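Cell surface protein (Putative S-layer protein) (Clostridioides difficile R20291, PDB 5NJL) is a putative S-layer protein of the cell wall, with an extended three-domain fold, that supports cell adhesion in vitro. Local coordinates at residues E46-L51 against I74-D79; N70-V75 against T210-D215; S242-D247 against T261-D266. All blocks are in the same frame, centred on the assembly; numbering follows the deposited sequence.

Contact 1: E46-L51 against I74-D79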
# COMPACT_ATOMS: atom_id res chain seq x y z
N GLU A 46 15.05 -1.49 -15.59
CA GLU A 46 16.39 -1.93 -15.15
C GLU A 46 16.70 -1.45 -13.75
O GLU A 46 17.37 -2.17 -12.98
CB GLU A 46 17.48 -1.42 -16.11
CG GLU A 46 17.48 -2.13 -17.47
CD GLU A 46 18.09 -1.29 -18.59
OE1 GLU A 46 18.95 -0.42 -18.30
OE2 GLU A 46 17.70 -1.48 -19.76
N THR A 47 16.22 -0.24 -13.42
CA THR A 47 16.41 0.36 -12.09
C THR A 47 15.13 1.06 -11.63
O THR A 47 14.20 1.25 -12.42
CB THR A 47 17.51 1.43 -12.14
OG1 THR A 47 17.08 2.54 -12.94
CG2 THR A 47 18.82 0.84 -12.72
N LEU A 48 15.12 1.45 -10.36
CA LEU A 48 14.00 2.22 -9.78
C LEU A 48 13.78 3.58 -10.44
O LEU A 48 12.67 4.10 -10.38
CB LEU A 48 14.15 2.38 -8.27
CG LEU A 48 13.94 1.10 -7.47
CD1 LEU A 48 14.52 1.22 -6.06
CD2 LEU A 48 12.47 0.71 -7.42
N SER A 49 14.80 4.14 -11.08
CA SER A 49 14.66 5.38 -11.85
C SER A 49 14.26 5.19 -13.31
O SER A 49 14.11 6.17 -14.03
CB SER A 49 15.97 6.18 -11.80
OG SER A 49 16.31 6.50 -10.46
N LYS A 50 14.11 3.95 -13.78
CA LYS A 50 13.77 3.71 -15.18
C LYS A 50 12.57 2.77 -15.31
O LYS A 50 12.50 1.94 -16.22
CB LYS A 50 15.00 3.15 -15.92
CG LYS A 50 16.23 4.06 -15.85
CD LYS A 50 17.46 3.42 -16.46
CE LYS A 50 17.42 3.41 -17.98
NZ LYS A 50 18.78 3.31 -18.56
N LEU A 51 11.61 2.90 -14.40
CA LEU A 51 10.44 2.03 -14.39
C LEU A 51 9.44 2.48 -15.45
O LEU A 51 9.28 3.68 -15.69
CB LEU A 51 9.78 2.01 -13.02
CG LEU A 51 10.59 1.47 -11.86
CD1 LEU A 51 9.81 1.67 -10.57
CD2 LEU A 51 10.92 -0.00 -12.07
N ILE A 74 13.78 -4.71 -12.19
CA ILE A 74 12.97 -4.35 -11.03
C ILE A 74 11.50 -4.38 -11.45
O ILE A 74 11.18 -3.84 -12.49
CB ILE A 74 13.31 -2.93 -10.52
CG1 ILE A 74 14.81 -2.79 -10.19
CG2 ILE A 74 12.48 -2.56 -9.30
CD1 ILE A 74 15.25 -3.58 -8.98
N VAL A 75 10.66 -5.05 -10.67
CA VAL A 75 9.20 -5.06 -10.90
C VAL A 75 8.52 -4.44 -9.67
O VAL A 75 8.76 -4.91 -8.55
CB VAL A 75 8.68 -6.50 -11.10
CG1 VAL A 75 7.17 -6.52 -11.32
CG2 VAL A 75 9.40 -7.20 -12.25
N THR A 76 7.70 -3.41 -9.87
CA THR A 76 6.86 -2.88 -8.77
C THR A 76 5.39 -3.18 -9.00
O THR A 76 4.91 -3.16 -10.13
CB THR A 76 7.08 -1.38 -8.53
OG1 THR A 76 6.57 -0.60 -9.61
CG2 THR A 76 8.58 -1.09 -8.36
N ILE A 77 4.71 -3.56 -7.92
CA ILE A 77 3.30 -3.91 -7.93
C ILE A 77 2.60 -2.88 -7.04
O ILE A 77 2.90 -2.77 -5.84
CB ILE A 77 3.10 -5.32 -7.37
CG1 ILE A 77 3.92 -6.34 -8.19
CG2 ILE A 77 1.62 -5.70 -7.30
CD1 ILE A 77 3.75 -7.77 -7.71
N THR A 78 1.70 -2.11 -7.65
CA THR A 78 0.89 -1.11 -6.98
C THR A 78 -0.61 -1.48 -7.10
O THR A 78 -1.09 -1.74 -8.19
CB THR A 78 1.16 0.28 -7.57
OG1 THR A 78 2.56 0.57 -7.47
CG2 THR A 78 0.39 1.37 -6.83
N ASP A 79 -1.30 -1.54 -5.97
CA ASP A 79 -2.77 -1.57 -5.90
C ASP A 79 -3.25 -0.15 -6.18
O ASP A 79 -2.91 0.79 -5.45
CB ASP A 79 -3.16 -2.10 -4.51
CG ASP A 79 -4.65 -2.15 -4.25
OD1 ASP A 79 -5.49 -1.80 -5.12
OD2 ASP A 79 -5.00 -2.59 -3.14
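I74 meets L48, L51 and the backbone of E46 and T47, more of the loop than any other residue of the strand touches. Its CB lies 4.1 Å from L51 CD2, the first apolar touch as the side chain leaves strand 72-79. From there the two branches part. CG2, anti to the backbone N, turns to the leucines: L48 CD2 sits 3.8 Å from I74 CG2, the two side chains crossing at about a right angle, and L51 CD2 is a slightly more distant neighbour of the same methyl. CG1 takes the position beside the backbone N (chi1 -57°) and approaches the backbone at the start of the loop, with E46 O 3.8 Å from I74 CG1 and T47 CA a little farther off. The tip, CD1, leaves the loop behind and continues toward the neighbouring strand 204-212.

The loop 46-51 joins strands 40-45 and 52-54, the edge hairpin of a five-stranded mixed sheet, and bends back over the face of strand 72-79 that bears I74 and T76. A type I beta turn from T47 to K50, closed by the bond from K50 N to T47 O, reverses the chain; L48 lies within it and L51 follows it, and both bring methyls to the strand.

L51 uses both of its methyls. CD2 lies by I74, nearest to its carbonyl oxygen I74 O, while CD1 meets T76 tip to tip, L51 CD1 to T76 CG2 being 3.7 Å. T76 presents that methyl because OG1 occupies the place between the backbone N and the carbonyl carbon (chi1 69°). Backbone hydrogen bonds link I74 to G45 and T76 to K43 of strand 40-45.

Contact 2: N70-V75 against T210-D215. With SO4 (sulfate ion), chain H.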
# COMPACT_ATOMS: atom_id res chain seq x y z
N ASN A 70 24.17 -11.95 -14.87
CA ASN A 70 24.48 -10.93 -13.85
C ASN A 70 23.84 -9.56 -14.12
O ASN A 70 24.34 -8.53 -13.65
CB ASN A 70 26.01 -10.81 -13.60
CG ASN A 70 26.48 -11.59 -12.37
OD1 ASN A 70 25.69 -11.97 -11.51
ND2 ASN A 70 27.77 -11.83 -12.28
N LYS A 71 22.73 -9.57 -14.86
CA LYS A 71 21.89 -8.36 -15.00
C LYS A 71 20.66 -8.54 -14.13
O LYS A 71 20.37 -9.64 -13.62
CB LYS A 71 21.48 -8.12 -16.46
CG LYS A 71 22.64 -7.98 -17.44
CD LYS A 71 23.51 -6.78 -17.11
CE LYS A 71 24.53 -6.56 -18.20
NZ LYS A 71 25.34 -5.35 -17.91
N GLU A 72 19.94 -7.44 -13.94
CA GLU A 72 18.73 -7.45 -13.14
C GLU A 72 17.62 -6.56 -13.68
O GLU A 72 17.86 -5.67 -14.51
CB GLU A 72 19.05 -7.07 -11.69
CG GLU A 72 19.65 -5.69 -11.52
CD GLU A 72 20.15 -5.45 -10.10
OE1 GLU A 72 20.93 -6.28 -9.58
OE2 GLU A 72 19.76 -4.42 -9.53
N LEU A 73 16.43 -6.82 -13.16
CA LEU A 73 15.19 -6.15 -13.57
C LEU A 73 14.43 -5.87 -12.28
O LEU A 73 14.45 -6.70 -11.37
CB LEU A 73 14.40 -7.13 -14.44
CG LEU A 73 13.41 -6.72 -15.50
CD1 LEU A 73 14.03 -5.71 -16.46
CD2 LEU A 73 12.93 -7.96 -16.25
N ILE A 74 13.78 -4.71 -12.19
CA ILE A 74 12.97 -4.35 -11.03
C ILE A 74 11.50 -4.38 -11.45
O ILE A 74 11.18 -3.84 -12.49
CB ILE A 74 13.31 -2.93 -10.52
CG1 ILE A 74 14.81 -2.79 -10.19
CG2 ILE A 74 12.48 -2.56 -9.30
CD1 ILE A 74 15.25 -3.58 -8.98
N VAL A 75 10.66 -5.05 -10.67
CA VAL A 75 9.20 -5.06 -10.90
C VAL A 75 8.52 -4.44 -9.67
O VAL A 75 8.76 -4.91 -8.55
CB VAL A 75 8.68 -6.50 -11.10
CG1 VAL A 75 7.17 -6.52 -11.32
CG2 VAL A 75 9.40 -7.20 -12.25
N THR A 210 13.23 -7.49 -7.10
CA THR A 210 14.45 -7.39 -7.92
C THR A 210 14.76 -8.79 -8.44
O THR A 210 14.89 -9.72 -7.67
CB THR A 210 15.63 -6.85 -7.10
OG1 THR A 210 15.27 -5.57 -6.57
CG2 THR A 210 16.88 -6.68 -7.99
N ILE A 211 14.80 -8.93 -9.76
CA ILE A 211 15.05 -10.20 -10.40
C ILE A 211 16.50 -10.15 -10.88
O ILE A 211 16.87 -9.25 -11.60
CB ILE A 211 14.13 -10.44 -11.62
CG1 ILE A 211 12.65 -10.30 -11.22
CG2 ILE A 211 14.36 -11.84 -12.17
CD1 ILE A 211 11.75 -10.19 -12.44
N LYS A 212 17.30 -11.12 -10.46
CA LYS A 212 18.73 -11.14 -10.77
C LYS A 212 19.04 -12.42 -11.48
O LYS A 212 18.72 -13.51 -10.99
CB LYS A 212 19.54 -11.04 -9.48
CG LYS A 212 19.41 -9.70 -8.80
CD LYS A 212 20.21 -9.62 -7.50
CE LYS A 212 20.00 -8.29 -6.81
NZ LYS A 212 20.96 -8.03 -5.70
N ASN A 213 19.66 -12.32 -12.65
CA ASN A 213 20.10 -13.52 -13.36
C ASN A 213 21.50 -13.90 -12.84
O ASN A 213 22.52 -13.64 -13.50
CB ASN A 213 20.12 -13.31 -14.87
CG ASN A 213 20.34 -14.60 -15.64
OD1 ASN A 213 20.30 -15.70 -15.07
ND2 ASN A 213 20.52 -14.48 -16.95
N SER A 214 21.51 -14.46 -11.65
CA SER A 214 22.73 -14.77 -10.92
C SER A 214 22.45 -15.84 -9.89
O SER A 214 21.28 -16.09 -9.52
CB SER A 214 23.26 -13.55 -10.17
OG SER A 214 23.27 -12.38 -10.94
N ASP A 215 23.53 -16.47 -9.43
CA ASP A 215 23.49 -17.47 -8.36
C ASP A 215 23.83 -16.66 -7.12
O ASP A 215 24.94 -16.11 -7.03
CB ASP A 215 24.52 -18.58 -8.64
CG ASP A 215 24.40 -19.79 -7.69
OD1 ASP A 215 23.81 -19.67 -6.59
OD2 ASP A 215 24.91 -20.86 -8.04
S SO4 H . 19.38 -18.02 -19.14
O1 SO4 H . 18.40 -17.69 -20.21
O2 SO4 H . 20.30 -19.06 -19.67
O3 SO4 H . 18.63 -18.58 -17.99
O4 SO4 H . 20.17 -16.82 -18.75
O HOH W 1 22.34 -9.80 -11.01
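S214 OG donates to N70 OD1 at 2.5 Å, a very short bond that lies in the plane of the amide carbonyl. The same hydroxyl accepts from a water that also reaches K71 O weakly. N70 ND2 is engaged by I272 O, so both ends of the amide are held. Alongside, N70 N gives a bond to N213 O, and N213 N reaches K71 O almost straight (170° at the hydrogen). N213, the centre of an inverse gamma turn, directs its ND2 to a sulfate ion, probably from the crystallisation liquor, that K11 NZ also binds.

Beyond this, strands 72-79 and 204-212 pair as antiparallel neighbours in the five-stranded sheet. L73 and I211 form the hydrogen-bonded pair, with I211 N 2.8 Å from L73 O and the return bond running from L73 N to I211 O. The flanking pairs, E72 with K212 and I74 with T210, are non-hydrogen-bonded.

E72 and K212 lie side by side, K212 CE 3.5 Å from E72 OE1. Their charges stay near, E72 OE1 4.3 Å from K212 NZ, beyond a salt bridge; OE1 pairs with K263 and NZ with E273. On the same face, I74 CD1 makes a tight approach of 3.1 Å to T210 OG1 and also touches T210 CG2. On the face of L73 and I211, V75 CG2 packs on I211 CD1 at 3.8 Å, the two side chains crossing obliquely; V75 touches L60 and I211 touches V64 of helix 57-65.

Contact 3: S242-D247 against T261-D266. With SO4 (sulfate ion), chain N; SO4 (sulfate ion), chain S.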
# COMPACT_ATOMS: atom_id res chain seq x y z
N SER A 242 34.83 -10.36 -14.93
CA SER A 242 33.75 -9.36 -15.09
C SER A 242 33.18 -8.93 -13.75
O SER A 242 31.97 -9.01 -13.52
CB SER A 242 32.63 -9.91 -15.98
OG SER A 242 33.15 -10.47 -17.17
N LYS A 243 34.08 -8.54 -12.86
CA LYS A 243 33.73 -8.17 -11.51
C LYS A 243 33.09 -6.78 -11.53
O LYS A 243 33.56 -5.89 -12.23
CB LYS A 243 34.95 -8.12 -10.60
CG LYS A 243 35.45 -9.47 -10.12
CD LYS A 243 36.70 -9.32 -9.27
CE LYS A 243 37.91 -8.98 -10.13
NZ LYS A 243 39.14 -8.86 -9.33
N SER A 244 32.01 -6.63 -10.77
CA SER A 244 31.51 -5.30 -10.42
C SER A 244 31.22 -5.32 -8.93
O SER A 244 30.50 -6.21 -8.45
CB SER A 244 30.29 -4.89 -11.25
OG SER A 244 29.18 -5.70 -10.96
N ILE A 245 31.82 -4.38 -8.20
CA ILE A 245 31.67 -4.29 -6.75
C ILE A 245 30.85 -3.03 -6.43
O ILE A 245 31.18 -1.94 -6.90
CB ILE A 245 33.06 -4.26 -6.05
CG1 ILE A 245 33.80 -5.60 -6.26
CG2 ILE A 245 32.90 -3.97 -4.57
CD1 ILE A 245 35.28 -5.58 -5.92
N SER A 246 29.79 -3.19 -5.64
CA SER A 246 28.86 -2.10 -5.35
C SER A 246 29.34 -1.21 -4.21
O SER A 246 30.38 -1.48 -3.60
CB SER A 246 27.47 -2.67 -5.01
OG SER A 246 27.39 -3.14 -3.68
N ASP A 247 28.56 -0.17 -3.95
CA ASP A 247 28.85 0.87 -2.96
C ASP A 247 29.22 0.40 -1.57
O ASP A 247 28.49 -0.37 -0.94
CB ASP A 247 27.66 1.83 -2.78
CG ASP A 247 27.66 2.94 -3.80
OD1 ASP A 247 28.71 3.18 -4.44
OD2 ASP A 247 26.58 3.56 -3.96
N THR A 261 27.87 -5.79 -2.57
CA THR A 261 27.71 -6.94 -3.45
C THR A 261 28.89 -7.01 -4.40
O THR A 261 29.46 -5.98 -4.78
CB THR A 261 26.41 -6.87 -4.28
OG1 THR A 261 26.41 -5.66 -5.05
CG2 THR A 261 25.19 -6.91 -3.38
N ILE A 262 29.27 -8.24 -4.75
CA ILE A 262 30.26 -8.48 -5.80
C ILE A 262 29.57 -9.37 -6.79
O ILE A 262 29.12 -10.47 -6.44
CB ILE A 262 31.52 -9.24 -5.30
CG1 ILE A 262 31.97 -8.73 -3.93
CG2 ILE A 262 32.64 -9.14 -6.33
CD1 ILE A 262 32.70 -9.77 -3.12
N LYS A 263 29.42 -8.88 -8.01
CA LYS A 263 28.98 -9.72 -9.13
C LYS A 263 30.25 -10.16 -9.82
O LYS A 263 31.16 -9.35 -10.04
CB LYS A 263 28.10 -8.94 -10.10
CG LYS A 263 26.78 -8.50 -9.49
CD LYS A 263 25.86 -7.78 -10.49
CE LYS A 263 24.45 -7.64 -9.90
NZ LYS A 263 23.37 -7.24 -10.87
N TYR A 264 30.33 -11.44 -10.15
CA TYR A 264 31.45 -11.96 -10.93
C TYR A 264 31.07 -13.24 -11.65
O TYR A 264 30.06 -13.89 -11.32
CB TYR A 264 32.67 -12.17 -10.02
CG TYR A 264 32.55 -13.31 -9.03
CD1 TYR A 264 31.94 -13.12 -7.80
CD2 TYR A 264 33.07 -14.58 -9.31
CE1 TYR A 264 31.85 -14.14 -6.88
CE2 TYR A 264 32.98 -15.62 -8.39
CZ TYR A 264 32.36 -15.39 -7.19
OH TYR A 264 32.26 -16.39 -6.25
N THR A 265 31.91 -13.61 -12.61
CA THR A 265 31.79 -14.87 -13.31
C THR A 265 32.81 -15.85 -12.71
O THR A 265 34.02 -15.52 -12.63
CB THR A 265 32.01 -14.63 -14.79
OG1 THR A 265 31.01 -13.72 -15.24
CG2 THR A 265 31.89 -15.91 -15.60
N ASP A 266 32.33 -17.01 -12.25
CA ASP A 266 33.20 -17.94 -11.52
C ASP A 266 34.03 -18.76 -12.49
O ASP A 266 33.98 -18.55 -13.71
CB ASP A 266 32.42 -18.77 -10.47
CG ASP A 266 31.60 -19.93 -11.06
OD1 ASP A 266 31.72 -20.29 -12.27
OD2 ASP A 266 30.82 -20.51 -10.27
S SO4 N . 26.27 0.83 -6.75
O1 SO4 N . 27.73 1.05 -6.86
O2 SO4 N . 25.55 1.95 -7.39
O3 SO4 N . 25.87 0.76 -5.33
O4 SO4 N . 25.88 -0.45 -7.41
S SO4 S . 38.07 -9.12 -15.31
O1 SO4 S . 38.54 -7.85 -15.92
O2 SO4 S . 37.13 -9.74 -16.27
O3 SO4 S . 39.22 -10.04 -15.12
O4 SO4 S . 37.45 -8.80 -13.99
O HOH W 2 29.94 -11.37 -14.02
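S244 and K263 exchange two backbone hydrogen bonds, making the hydrogen-bonded pair of an antiparallel ladder in which 243-245 is an outermost strand of the four-stranded sheet. S244 N to K263 O and K263 N to S244 O are both 2.9 Å, and S246 N adds a third bond to T261 O. Beyond the end of strand 243-245 a side chain takes over: T261 N donates to S246 OG at 2.9 Å. The S246 hydroxyl is placed for this between its backbone N and carbonyl carbon (chi1 80°).

Apolar packing comes from I245 and I262, which lie side by side, I245 CG1 touching I262 CG2 at 3.7 Å. K243 CG touches Y264 CB, the side chains slanting across each other. Over the other face, the methylenes of K263 run past S244 OG, 3.5 Å from K263 CB, before its amine leaves for E72.

Water and an anion serve the S242 end. One water bridges S242 O and T265 OG1, while S242 N donates to a sulfate, probably from the crystallisation liquor. Backbone bonds thus hold the edge strand, while I245 and I262 add apolar packing that continues to helix 281-291.

In the fold
Contacts 1 and 2 share strand 72-79, with I74 and V75 common to both and centres 12 Å apart: the loop 46-51 lies against I74 and T76, and T210-K212 pair with the strand's beginning. Contact 3 belongs to a different sheet, its centre 13 Å from that of contact 2, and the two sheets are tied where K263 NZ forms a salt bridge of 2.9 Å with E72 OE1 and a probable hydrogen bond with N70 O. At D215 the chain enters strand 215-219 of that second sheet. Contacts 1 and 3 do not touch, their nearest atoms being about 8 Å apart. The sulfates at contacts 2 and 3 probably come from the crystallisation liquor.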